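Local atomic coordinates of acetoin utilization protein (PDB entry 2Q04), a protein that is probably an acetyltransferase of the GNAT family involved in acetoin utilization, with its precise substrate not established. Residues 4-9 against 122-127; 14-19 against 104-109; 132-137 against 181-186. All coordinates share one frame; numbering follows the deposited sequence.

Interaction 1 of 3, residues 4-9 against 122-127; sequences EKQFNH and LDPAME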
loop_
_atom_site.group_PDB
_atom_site.type_symbol
_atom_site.label_atom_id
_atom_site.label_comp_id
_atom_site.label_asym_id
_atom_site.label_seq_id
_atom_site.Cartn_x
_atom_site.Cartn_y
_atom_site.Cartn_z
ATOM N N GLU A 4 1.588 12.384 14.146
ATOM C CA GLU A 4 2.139 13.386 13.229
ATOM C C GLU A 4 2.826 12.686 12.085
ATOM O O GLU A 4 3.349 11.580 12.246
ATOM C CB GLU A 4 3.146 14.293 13.954
ATOM C CG GLU A 4 2.518 15.254 14.967
ATOM C CD GLU A 4 1.848 14.534 16.122
ATOM O OE1 GLU A 4 2.237 13.379 16.409
ATOM O OE2 GLU A 4 0.932 15.121 16.742
ATOM N N LYS A 5 2.846 13.334 10.930
ATOM C CA LYS A 5 3.410 12.729 9.732
ATOM C C LYS A 5 4.807 13.284 9.447
ATOM O O LYS A 5 4.975 14.486 9.197
ATOM C CB LYS A 5 2.478 12.965 8.536
ATOM C CG LYS A 5 1.124 12.220 8.648
ATOM C CD LYS A 5 0.150 12.662 7.574
ATOM C CE LYS A 5 -1.268 12.282 7.925
ATOM N NZ LYS A 5 -2.265 12.878 6.976
ATOM N N GLN A 6 5.808 12.410 9.534
ATOM C CA GLN A 6 7.192 12.791 9.273
ATOM C C GLN A 6 7.511 12.636 7.780
ATOM O O GLN A 6 7.457 11.529 7.227
ATOM C CB GLN A 6 8.149 11.920 10.103
ATOM C CG GLN A 6 9.601 12.409 10.119
ATOM C CD GLN A 6 10.557 11.368 10.663
ATOM O OE1 GLN A 6 10.692 10.279 10.105
ATOM N NE2 GLN A 6 11.236 11.701 11.744
ATOM N N PHE A 7 7.839 13.752 7.137
ATOM C CA PHE A 7 8.241 13.741 5.740
ATOM C C PHE A 7 9.641 13.165 5.609
ATOM O O PHE A 7 10.556 13.586 6.299
ATOM C CB PHE A 7 8.219 15.166 5.163
ATOM C CG PHE A 7 8.667 15.244 3.726
ATOM C CD1 PHE A 7 7.755 15.090 2.687
ATOM C CD2 PHE A 7 10.002 15.439 3.411
ATOM C CE1 PHE A 7 8.169 15.150 1.363
ATOM C CE2 PHE A 7 10.420 15.487 2.085
ATOM C CZ PHE A 7 9.501 15.348 1.067
ATOM N N ASN A 8 9.793 12.196 4.723
ATOM C CA ASN A 8 11.096 11.611 4.451
ATOM C C ASN A 8 11.372 11.605 2.974
ATOM O O ASN A 8 10.457 11.671 2.175
ATOM C CB ASN A 8 11.169 10.199 5.017
ATOM C CG ASN A 8 11.240 10.189 6.526
ATOM O OD1 ASN A 8 12.282 10.509 7.116
ATOM N ND2 ASN A 8 10.125 9.852 7.170
ATOM N N HIS A 9 12.649 11.550 2.614
ATOM C CA HIS A 9 13.053 11.643 1.223
ATOM C C HIS A 9 14.335 10.879 0.955
ATOM O O HIS A 9 15.283 10.958 1.719
ATOM C CB HIS A 9 13.263 13.111 0.836
ATOM C CG HIS A 9 13.993 13.293 -0.458
ATOM N ND1 HIS A 9 15.365 13.241 -0.549
ATOM C CD2 HIS A 9 13.540 13.484 -1.719
ATOM C CE1 HIS A 9 15.725 13.388 -1.810
ATOM N NE2 HIS A 9 14.636 13.543 -2.538
ATOM N N LEU A 122 10.135 4.862 7.283
ATOM C CA LEU A 122 11.139 5.708 7.957
ATOM C C LEU A 122 10.527 6.493 9.115
ATOM O O LEU A 122 11.237 6.882 10.059
ATOM C CB LEU A 122 11.790 6.677 6.967
ATOM C CG LEU A 122 12.925 6.118 6.116
ATOM C CD1 LEU A 122 13.511 7.224 5.220
ATOM C CD2 LEU A 122 14.009 5.517 6.997
ATOM N N ASP A 123 9.227 6.771 9.018
ATOM C CA ASP A 123 8.505 7.458 10.082
ATOM C C ASP A 123 8.297 6.500 11.268
ATOM O O ASP A 123 7.614 5.470 11.129
ATOM C CB ASP A 123 7.150 7.960 9.565
ATOM C CG ASP A 123 6.467 8.927 10.535
ATOM O OD1 ASP A 123 6.829 8.943 11.724
ATOM O OD2 ASP A 123 5.571 9.672 10.098
ATOM N N PRO A 124 8.879 6.839 12.446
ATOM C CA PRO A 124 8.724 5.985 13.632
ATOM C C PRO A 124 7.258 5.750 14.025
ATOM O O PRO A 124 6.974 4.852 14.811
ATOM C CB PRO A 124 9.444 6.773 14.732
ATOM C CG PRO A 124 10.342 7.718 14.018
ATOM C CD PRO A 124 9.700 8.036 12.729
ATOM N N ALA A 125 6.351 6.584 13.500
ATOM C CA ALA A 125 4.905 6.467 13.788
ATOM C C ALA A 125 4.322 5.197 13.232
ATOM O O ALA A 125 3.350 4.676 13.767
ATOM C CB ALA A 125 4.155 7.669 13.224
HETATM N N MSE A 126 4.926 4.683 12.157
HETATM C CA MSE A 126 4.424 3.457 11.490
HETATM C C MSE A 126 4.552 2.220 12.384
HETATM O O MSE A 126 3.873 1.203 12.149
HETATM C CB MSE A 126 5.174 3.218 10.168
HETATM C CG MSE A 126 5.076 4.363 9.202
HETATM SE SE MSE A 126 3.261 4.778 8.782
HETATM C CE MSE A 126 3.100 3.902 7.086
ATOM N N GLU A 127 5.415 2.303 13.407
ATOM C CA GLU A 127 5.616 1.188 14.333
ATOM C C GLU A 127 4.460 1.043 15.305
ATOM O O GLU A 127 4.353 0.031 15.996
ATOM C CB GLU A 127 6.926 1.360 15.107
ATOM C CG GLU A 127 8.187 1.287 14.230
ATOM C CD GLU A 127 8.428 -0.121 13.614
ATOM O OE1 GLU A 127 7.633 -1.054 13.889
ATOM O OE2 GLU A 127 9.423 -0.281 12.871
#

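Interaction 2 of 3, residues 14-19 against 104-109; sequences TSLGPV and AARFRG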
loop_
_atom_site.group_PDB
_atom_site.type_symbol
_atom_site.label_atom_id
_atom_site.label_comp_id
_atom_site.label_asym_id
_atom_site.label_seq_id
_atom_site.Cartn_x
_atom_site.Cartn_y
_atom_site.Cartn_z
ATOM N N THR A 14 18.115 5.172 -11.171
ATOM C CA THR A 14 17.544 4.147 -12.050
ATOM C C THR A 14 18.160 4.273 -13.438
ATOM O O THR A 14 18.982 5.164 -13.686
ATOM C CB THR A 14 15.979 4.289 -12.181
ATOM O OG1 THR A 14 15.663 5.328 -13.104
ATOM C CG2 THR A 14 15.336 4.595 -10.842
ATOM N N SER A 15 17.743 3.400 -14.347
ATOM C CA SER A 15 18.185 3.459 -15.740
ATOM C C SER A 15 17.565 4.671 -16.448
ATOM O O SER A 15 18.029 5.086 -17.500
ATOM C CB SER A 15 17.799 2.171 -16.467
ATOM O OG SER A 15 16.444 1.838 -16.223
ATOM N N LEU A 16 16.486 5.195 -15.873
ATOM C CA LEU A 16 15.839 6.405 -16.375
ATOM C C LEU A 16 16.028 7.555 -15.375
ATOM O O LEU A 16 15.678 8.697 -15.658
ATOM C CB LEU A 16 14.336 6.144 -16.553
ATOM C CG LEU A 16 13.962 4.852 -17.284
ATOM C CD1 LEU A 16 12.477 4.663 -17.275
ATOM C CD2 LEU A 16 14.493 4.866 -18.714
ATOM N N GLY A 17 16.634 7.232 -14.224
ATOM C CA GLY A 17 16.589 8.084 -13.032
ATOM C C GLY A 17 17.416 9.312 -13.142
ATOM O O GLY A 17 17.915 9.618 -14.205
ATOM N N PRO A 18 17.621 10.011 -12.012
ATOM C CA PRO A 18 17.194 9.605 -10.664
ATOM C C PRO A 18 15.726 9.896 -10.361
ATOM O O PRO A 18 15.127 10.783 -10.960
ATOM C CB PRO A 18 18.103 10.444 -9.739
ATOM C CG PRO A 18 18.888 11.395 -10.674
ATOM C CD PRO A 18 18.266 11.327 -12.006
ATOM N N VAL A 19 15.191 9.194 -9.376
ATOM C CA VAL A 19 13.786 9.332 -8.991
ATOM C C VAL A 19 13.700 9.736 -7.529
ATOM O O VAL A 19 14.346 9.137 -6.677
ATOM C CB VAL A 19 12.997 7.973 -9.195
ATOM C CG1 VAL A 19 11.537 8.142 -8.825
ATOM C CG2 VAL A 19 13.132 7.480 -10.636
ATOM N N ALA A 104 4.698 2.973 -12.813
ATOM C CA ALA A 104 4.633 2.920 -14.278
ATOM C C ALA A 104 5.454 1.746 -14.816
ATOM O O ALA A 104 6.547 1.470 -14.332
ATOM C CB ALA A 104 5.125 4.229 -14.880
ATOM N N ALA A 105 4.920 1.083 -15.840
ATOM C CA ALA A 105 5.524 -0.141 -16.401
ATOM C C ALA A 105 6.999 0.028 -16.823
ATOM O O ALA A 105 7.824 -0.856 -16.579
ATOM C CB ALA A 105 4.694 -0.633 -17.584
ATOM N N ARG A 106 7.321 1.159 -17.448
ATOM C CA ARG A 106 8.689 1.395 -17.942
ATOM C C ARG A 106 9.713 1.520 -16.800
ATOM O O ARG A 106 10.923 1.427 -17.033
ATOM C CB ARG A 106 8.739 2.642 -18.839
ATOM C CG ARG A 106 8.585 3.963 -18.103
ATOM C CD ARG A 106 8.778 5.150 -19.065
ATOM N NE ARG A 106 8.810 6.438 -18.363
ATOM C CZ ARG A 106 7.731 7.083 -17.914
ATOM N NH1 ARG A 106 6.515 6.549 -18.064
ATOM N NH2 ARG A 106 7.867 8.254 -17.289
ATOM N N PHE A 107 9.219 1.738 -15.573
ATOM C CA PHE A 107 10.087 1.834 -14.383
ATOM C C PHE A 107 10.168 0.509 -13.599
ATOM O O PHE A 107 10.809 0.438 -12.543
ATOM C CB PHE A 107 9.597 2.952 -13.457
ATOM C CG PHE A 107 10.036 4.310 -13.877
ATOM C CD1 PHE A 107 11.291 4.789 -13.522
ATOM C CD2 PHE A 107 9.214 5.110 -14.646
ATOM C CE1 PHE A 107 11.707 6.048 -13.920
ATOM C CE2 PHE A 107 9.629 6.372 -15.047
ATOM C CZ PHE A 107 10.876 6.836 -14.685
ATOM N N ARG A 108 9.539 -0.534 -14.124
ATOM C CA ARG A 108 9.550 -1.827 -13.465
ATOM C C ARG A 108 10.954 -2.403 -13.477
ATOM O O ARG A 108 11.705 -2.199 -14.429
ATOM C CB ARG A 108 8.582 -2.790 -14.160
ATOM N N GLY A 109 11.320 -3.088 -12.392
ATOM C CA GLY A 109 12.644 -3.725 -12.280
ATOM C C GLY A 109 13.730 -2.805 -11.715
ATOM O O GLY A 109 14.885 -3.215 -11.573
#

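Interaction 3 of 3, residues 132-137 against 181-186; sequences LTTEYY and NCLMAR. With CA (calcium ion), chain G; EDO (1,2-ethanediol), chain K; EDO (1,2-ethanediol), chain J.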
loop_
_atom_site.group_PDB
_atom_site.type_symbol
_atom_site.label_atom_id
_atom_site.label_comp_id
_atom_site.label_asym_id
_atom_site.label_seq_id
_atom_site.Cartn_x
_atom_site.Cartn_y
_atom_site.Cartn_z
ATOM N N LEU A 132 -2.082 -3.606 7.342
ATOM C CA LEU A 132 -2.488 -4.711 6.513
ATOM C C LEU A 132 -2.674 -4.243 5.090
ATOM O O LEU A 132 -2.780 -3.055 4.835
ATOM C CB LEU A 132 -3.788 -5.359 7.062
ATOM C CG LEU A 132 -5.095 -4.512 7.153
ATOM C CD1 LEU A 132 -5.756 -4.319 5.784
ATOM C CD2 LEU A 132 -6.074 -5.179 8.105
ATOM N N THR A 133 -2.686 -5.182 4.160
ATOM C CA THR A 133 -2.897 -4.862 2.750
ATOM C C THR A 133 -3.511 -6.060 2.032
ATOM O O THR A 133 -3.299 -7.206 2.428
ATOM C CB THR A 133 -1.525 -4.437 2.027
ATOM O OG1 THR A 133 -1.804 -3.567 0.932
ATOM C CG2 THR A 133 -0.774 -5.633 1.527
ATOM N N THR A 134 -4.289 -5.782 0.998
ATOM C CA THR A 134 -4.919 -6.819 0.203
ATOM C C THR A 134 -4.506 -6.673 -1.238
ATOM O O THR A 134 -4.458 -5.562 -1.761
ATOM C CB THR A 134 -6.426 -6.708 0.267
ATOM O OG1 THR A 134 -6.819 -5.372 -0.081
ATOM C CG2 THR A 134 -6.927 -7.035 1.658
ATOM N N GLU A 135 -4.207 -7.800 -1.887
ATOM C CA GLU A 135 -3.796 -7.808 -3.306
ATOM C C GLU A 135 -4.616 -8.846 -4.071
ATOM O O GLU A 135 -4.677 -9.998 -3.676
ATOM C CB GLU A 135 -2.295 -8.120 -3.426
ATOM C CG GLU A 135 -1.366 -6.949 -3.003
ATOM C CD GLU A 135 -1.347 -5.799 -4.023
ATOM O OE1 GLU A 135 -1.637 -6.056 -5.206
ATOM O OE2 GLU A 135 -1.039 -4.637 -3.635
ATOM N N TYR A 136 -5.260 -8.411 -5.158
ATOM C CA TYR A 136 -6.107 -9.271 -5.959
ATOM C C TYR A 136 -5.589 -9.342 -7.394
ATOM O O TYR A 136 -5.270 -8.315 -7.995
ATOM C CB TYR A 136 -7.524 -8.731 -5.976
ATOM C CG TYR A 136 -8.099 -8.465 -4.611
ATOM C CD1 TYR A 136 -8.938 -9.391 -3.995
ATOM C CD2 TYR A 136 -7.834 -7.278 -3.946
ATOM C CE1 TYR A 136 -9.494 -9.140 -2.740
ATOM C CE2 TYR A 136 -8.377 -7.020 -2.684
ATOM C CZ TYR A 136 -9.210 -7.954 -2.094
ATOM O OH TYR A 136 -9.762 -7.699 -0.870
ATOM N N TYR A 137 -5.617 -10.544 -7.979
ATOM C CA TYR A 137 -5.054 -10.769 -9.328
ATOM C C TYR A 137 -5.651 -9.805 -10.382
ATOM O O TYR A 137 -4.990 -9.470 -11.377
ATOM C CB TYR A 137 -5.289 -12.229 -9.782
ATOM C CG TYR A 137 -6.608 -12.424 -10.515
ATOM C CD1 TYR A 137 -6.746 -12.044 -11.856
ATOM C CD2 TYR A 137 -7.724 -12.942 -9.866
ATOM C CE1 TYR A 137 -7.949 -12.180 -12.523
ATOM C CE2 TYR A 137 -8.939 -13.102 -10.539
ATOM C CZ TYR A 137 -9.047 -12.699 -11.859
ATOM O OH TYR A 137 -10.250 -12.830 -12.532
ATOM N N ASN A 181 -4.459 -14.470 -4.812
ATOM C CA ASN A 181 -4.788 -13.315 -3.955
ATOM C C ASN A 181 -4.187 -13.525 -2.580
ATOM O O ASN A 181 -3.894 -14.663 -2.186
ATOM C CB ASN A 181 -6.298 -13.127 -3.827
ATOM C CG ASN A 181 -6.981 -12.950 -5.156
ATOM O OD1 ASN A 181 -6.359 -12.557 -6.146
ATOM N ND2 ASN A 181 -8.272 -13.250 -5.196
ATOM N N CYS A 182 -3.989 -12.450 -1.844
ATOM C CA CYS A 182 -3.436 -12.580 -0.516
ATOM C C CYS A 182 -3.660 -11.379 0.392
ATOM O O CYS A 182 -3.839 -10.252 -0.059
ATOM C CB CYS A 182 -1.927 -12.896 -0.588
ATOM S SG CYS A 182 -0.880 -11.560 -1.252
ATOM N N LEU A 183 -3.689 -11.663 1.679
ATOM C CA LEU A 183 -3.683 -10.663 2.702
ATOM C C LEU A 183 -2.305 -10.657 3.296
ATOM O O LEU A 183 -1.740 -11.708 3.580
ATOM C CB LEU A 183 -4.707 -11.019 3.792
ATOM C CG LEU A 183 -4.568 -10.327 5.155
ATOM C CD1 LEU A 183 -4.940 -8.837 5.064
ATOM C CD2 LEU A 183 -5.443 -11.039 6.168
HETATM N N MSE A 184 -1.745 -9.487 3.461
HETATM C CA MSE A 184 -0.449 -9.353 4.106
HETATM C C MSE A 184 -0.539 -8.270 5.125
HETATM O O MSE A 184 -1.412 -7.410 5.040
HETATM C CB MSE A 184 0.637 -9.011 3.086
HETATM C CG MSE A 184 0.797 -10.026 2.002
HETATM SE SE MSE A 184 2.208 -9.578 0.824
HETATM C CE MSE A 184 3.693 -9.723 2.070
ATOM N N ALA A 185 0.364 -8.283 6.091
ATOM C CA ALA A 185 0.344 -7.266 7.122
ATOM C C ALA A 185 1.680 -7.089 7.822
ATOM O O ALA A 185 2.420 -8.028 8.007
ATOM C CB ALA A 185 -0.732 -7.564 8.129
ATOM N N ARG A 186 1.947 -5.852 8.227
ATOM C CA ARG A 186 3.134 -5.513 8.980
ATOM C C ARG A 186 2.722 -5.107 10.370
ATOM O O ARG A 186 2.006 -4.106 10.548
ATOM C CB ARG A 186 3.879 -4.350 8.310
ATOM C CG ARG A 186 5.156 -3.881 9.053
ATOM C CD ARG A 186 5.637 -2.537 8.489
ATOM N NE ARG A 186 7.064 -2.265 8.738
ATOM C CZ ARG A 186 7.549 -1.692 9.836
ATOM N NH1 ARG A 186 6.751 -1.391 10.848
ATOM N NH2 ARG A 186 8.844 -1.471 9.941
HETATM CA CA CA G . -4.821 -3.161 -2.052
HETATM C C1 EDO K . -5.608 -17.899 1.373
HETATM O O1 EDO K . -5.724 -17.788 2.810
HETATM C C2 EDO K . -4.897 -16.660 0.815
HETATM O O2 EDO K . -4.433 -16.876 -0.533
HETATM C C1 EDO J . -0.114 -4.106 -8.597
HETATM O O1 EDO J . 0.326 -4.934 -7.497
HETATM C C2 EDO J . -1.059 -3.029 -8.103
HETATM O O2 EDO J . -1.829 -2.528 -9.194
HETATM O O HOH W 1 -2.439 -3.463 -1.646
HETATM O O HOH W 2 -4.916 -3.064 0.594
HETATM O O HOH W 3 -7.390 -2.880 -2.911
#

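Interaction 1 of 3, residues 4-9 against 122-127
The Asp123 carboxylate takes backbone N-H groups from both segments, Gln6 across the contact and Ala125 in its own, each from well above the carboxylate plane. Asp123 OD2 reaches Gln6 N at 2.8 Å in a nearly straight bond of 168°. Asp123 OD1 turns back on its own segment and accepts from Ala125 N at 3.0 Å, which makes 123-125 an Asx turn at the entry to the 3-10 turn 124-127. In this GNAT-family fold the contact ties the N-terminal run 4-9, which leads into strand 8-12, to the link between helix 112-121 and strand 130-135; the touching parts run 177° apart, close to antiparallel. The first torsion of Asp123 (-168°) sets CG opposite the backbone N and brings the carboxylate to Gln6, where it also packs beside Gln6 CB. A second partner of OD2 is Arg62, by a salt bridge from strand 62-68, and this nearby positive charge would be expected to stabilise the ionised form. Loss of the carboxylate to an alanine here would probably leave Gln6 N without its acceptor, the Asx turn open and Arg62 without this counter-charge. Two side-chain amides, of Gln6 and Asn8, add further contacts. Gln6, extended beyond CG, crosses Pro124 at about a right angle and lays Gln6 OE1 3.6 Å from Pro124 CD. Gln6 OE1 also accepts from Asn8 ND2 at 3.0 Å and lies close to the Asn8 amide plane, a bond that limits the turning of both amides. Asn8 then lies against Leu122, the nearest approach being Asn8 CG to Leu122 CB at 3.6 Å.

Interaction 2 of 3, residues 14-19 against 104-109
Leu16 sets one methyl over the centre of the Phe107 ring, a CH-pi contact that joins the 14-19 connection of the strand 8-12/19-23 hairpin to the turn between strand 95-103 and helix 112-121. In GNAT enzymes the turn into this helix binds the acetyl-CoA pyrophosphate, so 104-109 probably borders the cofactor site. Leu16 CD1 lies 3.7 Å from the centroid of the Phe107 ring and 12° off its normal. Apolar packing widens this contact: Leu16 CB meets Phe107 CE1 at 3.7 Å, while Val19 CG2 approaches the same Phe107 CE1 obliquely at 3.9 Å. Beside the ring, the aliphatic part of Arg106 also meets this methyl, Arg106 CG lying 4.0 Å from Leu16 CD1; its guanidinium turns one face toward Phe107 CE2, and NH1 forms a salt bridge with Asp36.

No hydrogen bond crosses between the segments. Thr14 OG1 accepts from Leu16 N at 2.9 Å, bent to 135°, which fits an ST turn, though Thr14 OG1 also lies doubtfully close to Gly17 N. A chi1 of 79° turns Thr14 OG1 to the ring edge, near its plane and 4.1 Å from Phe107 CE1.

Interaction 3 of 3, residues 132-137 against 181-186
Strands 132-135 and 182-186 pair antiparallel, their axes 4.5 Å apart at closest approach and 157° between directions, with Thr133-Met184 and Glu135-Cys182 as hydrogen-bonded pairs. In the central GNAT sheet, strand 130-135 also pairs in parallel with 95-103. Met184 N to Thr133 O is the straightest of the four backbone bonds, 2.9 Å at 173°. Past the last pair, Asn181 prolongs the ladder with its side chain: Asn181 OD1 accepts from Tyr137 N at 2.8 Å. Its CG stands anti to the carbonyl carbon (chi1 -57°), which carries the amide to the edge of the Tyr137 ring, nearly coplanar with it.

Thr133 CG2 lies alongside Met184 CB at 4.0 Å, and helix 149-162 packs against Met184. On the opposite face Leu132 CB meets Ala185 CB at 3.9 Å, and Phe199 of helix 193-203 touches Leu132, Leu183 and Ala185.

A calcium ion, 2.5 Å from Thr134 O and also bound by Gly99 O, bridges the two parallel strands, which in GNAT proteins typically splay apart at the acetyl-CoA cleft. Water 1, a calcium ligand, donates to Thr133 OG1 and Glu135 OE2. Thr133 OG1 also bonds to Leu98 O, and Glu135 OE1 accepts from Trp140 NE1. The direct ligands are neutral, two carbonyls and three waters, and the Glu135 carboxylate probably offsets part of the ion's charge through water 1.

Overall arrangement
Interaction 3 belongs to the core: ten of its eleven touching residues are buried, with its centre about 9 Å from the centre of the chain. Interactions 1 and 2 are partly buried and lie farther out, their centres about 15 and 19 Å from it. The chemistry follows place: a regular backbone ladder with a calcium site in interaction 3, a side-chain carboxylate gripping backbone in interaction 1, and aromatic-aliphatic packing without a cross-segment hydrogen bond in interaction 2. Interactions 1 and 2 work at the two ends of helix 112-121 and are nested along the chain, yet do not touch. Interactions 1 and 3 reach the same sheet, joined by the Glu127-Arg186 salt bridge.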